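Local coordinates for protein Thiosulfate:glutathione sulfurtransferase (Saccharomyces cerevisiae, PDB 3D1P) that transfers sulfur from thiosulfate to glutathione, forming S-sulfanylglutathione for hydrogen sulfide metabolism in mitochondria, at residues A[24-27]-A[28-31]. Numbering follows the deposited sequence. Where two conformers were deposited one is given.
Sequences SYSF and EDMK. With ACT (acetate ion), chain C.
Ser26 OG is gripped from two directions: it accepts from the backbone of the following turn, Asp29 N to Ser26 OG being 3.1 Å with a nearly straight N-H...O angle of 167°, and it donates to O of an acetate ion, probably from the crystallisation liquor. A chi1 of 67° places OG between the backbone N and the carbonyl carbon of Ser26, where it faces Asp29 N. The reciprocal bond runs from Ser26 N to Asp29 OD2 at 3.0 Å, the donor lying 36° out of the carboxylate plane. A water lies within hydrogen-bonding distance of both OD2 and Ser24 O, while the other oxygen, OD1, forms a salt bridge with Arg32. Losing the carboxylate, as with an alanine at this position, is likely to strip Ser26 N of its acceptor and Arg32 of its salt-bridge partner. The main-chain bonds Met30 N to Ser26 O and Lys31 N to Phe27 O, each 2.9 Å, begin the helical bonding pattern of the first turn. Tyr25 packs on Asp29 and Met30: its CB lies 3.7 Å from Asp29 CB, and selenomethionine Met30 brings SE obliquely to the ring, 4.9 Å from its centroid, a Met-aromatic contact. In the conformer given here, Lys31 CG sits over a face of the Phe27 ring, 4.1 Å from the centroid, as a CH-pi contact; beyond it NZ forms a salt bridge with Glu28 OE2 at 2.6 Å, syn but tilted out of the carboxylate plane. Ser26 as N-cap and Asp29 three residues on thus form a capping box, opening the helix that follows edge strand 23-24 in this rhodanese fold.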
loop_
_atom_site.group_PDB
_atom_site.type_symbol
_atom_site.label_atom_id
_atom_site.label_comp_id
_atom_site.label_asym_id
_atom_site.label_seq_id
_atom_site.Cartn_x
_atom_site.Cartn_y
_atom_site.Cartn_z
ATOM N N SER A 24 -9.389 -8.649 -0.391
ATOM C CA SER A 24 -8.054 -9.129 -0.173
ATOM C C SER A 24 -7.536 -9.816 -1.441
ATOM O O SER A 24 -8.311 -10.435 -2.184
ATOM C CB SER A 24 -8.046 -10.121 0.971
ATOM O OG SER A 24 -9.016 -11.108 0.746
ATOM N N TYR A 25 -6.221 -9.752 -1.642
ATOM C CA TYR A 25 -5.586 -10.242 -2.855
ATOM C C TYR A 25 -4.471 -11.236 -2.531
ATOM O O TYR A 25 -3.650 -11.000 -1.633
ATOM C CB TYR A 25 -5.014 -9.088 -3.646
ATOM C CG TYR A 25 -6.078 -8.112 -4.123
ATOM C CD1 TYR A 25 -7.125 -8.527 -4.939
ATOM C CD2 TYR A 25 -6.023 -6.789 -3.787
ATOM C CE1 TYR A 25 -8.079 -7.630 -5.414
ATOM C CE2 TYR A 25 -6.974 -5.866 -4.286
ATOM C CZ TYR A 25 -8.007 -6.304 -5.085
ATOM O OH TYR A 25 -8.937 -5.451 -5.609
ATOM N N SER A 26 -4.419 -12.321 -3.294
ATOM C CA SER A 26 -3.310 -13.263 -3.303
ATOM C C SER A 26 -2.149 -12.747 -4.142
ATOM O O SER A 26 -2.259 -11.759 -4.874
ATOM C CB SER A 26 -3.768 -14.566 -3.922
ATOM O OG SER A 26 -4.039 -14.343 -5.294
ATOM N N PHE A 27 -1.049 -13.480 -4.125
ATOM C CA PHE A 27 0.071 -13.182 -5.028
ATOM C C PHE A 27 -0.380 -13.100 -6.491
ATOM O O PHE A 27 -0.051 -12.148 -7.187
ATOM C CB PHE A 27 1.158 -14.254 -4.905
ATOM C CG PHE A 27 2.272 -14.018 -5.874
ATOM C CD1 PHE A 27 3.130 -12.934 -5.733
ATOM C CD2 PHE A 27 2.487 -14.878 -6.959
ATOM C CE1 PHE A 27 4.126 -12.681 -6.641
ATOM C CE2 PHE A 27 3.504 -14.645 -7.851
ATOM C CZ PHE A 27 4.344 -13.542 -7.680
ATOM N N GLU A 28 -1.113 -14.109 -6.965
ATOM C CA GLU A 28 -1.528 -14.093 -8.345
ATOM C C GLU A 28 -2.434 -12.914 -8.651
ATOM O O GLU A 28 -2.347 -12.285 -9.727
ATOM C CB GLU A 28 -2.179 -15.420 -8.735
ATOM C CG GLU A 28 -1.164 -16.516 -8.867
ATOM C CD GLU A 28 -0.277 -16.391 -10.151
ATOM O OE1 GLU A 28 -0.843 -16.007 -11.151
ATOM O OE2 GLU A 28 0.905 -16.779 -10.056
ATOM N N ASP A 29 -3.320 -12.562 -7.707
ATOM C CA ASP A 29 -4.137 -11.386 -7.886
ATOM C C ASP A 29 -3.282 -10.113 -8.016
ATOM O O ASP A 29 -3.574 -9.254 -8.856
ATOM C CB ASP A 29 -5.055 -11.198 -6.684
ATOM C CG ASP A 29 -6.155 -12.243 -6.514
ATOM O OD1 ASP A 29 -6.570 -12.865 -7.520
ATOM O OD2 ASP A 29 -6.572 -12.413 -5.335
HETATM N N MSE A 30 -2.253 -10.010 -7.164
HETATM C CA MSE A 30 -1.382 -8.844 -7.204
HETATM C C MSE A 30 -0.569 -8.771 -8.482
HETATM O O MSE A 30 -0.371 -7.693 -9.025
HETATM C CB MSE A 30 -0.480 -8.810 -5.976
HETATM C CG MSE A 30 -1.212 -8.533 -4.686
HETATM SE SE MSE A 30 -2.123 -6.845 -4.631
HETATM C CE MSE A 30 -0.621 -5.764 -4.631
ATOM N N LYS A 31 -0.035 -9.888 -8.939
ATOM C CA LYS A 31 0.696 -9.907 -10.177
ATOM C C LYS A 31 -0.159 -9.257 -11.268
ATOM O O LYS A 31 0.300 -8.422 -12.067
ATOM C CB LYS A 31 0.998 -11.341 -10.586
ATOM C CG LYS A 31 2.346 -11.805 -10.254
ATOM C CD LYS A 31 2.794 -12.931 -11.200
ATOM C CE LYS A 31 1.822 -14.084 -11.177
ATOM N NZ LYS A 31 2.439 -15.376 -11.680
HETATM C C ACT C . -5.094 -17.688 -6.474
HETATM O O ACT C . -5.309 -16.434 -6.426
HETATM O OXT ACT C . -3.891 -18.053 -6.413
HETATM C CH3 ACT C . -6.209 -18.626 -6.592
HETATM O O HOH W 1 -9.226 -11.638 -4.922
#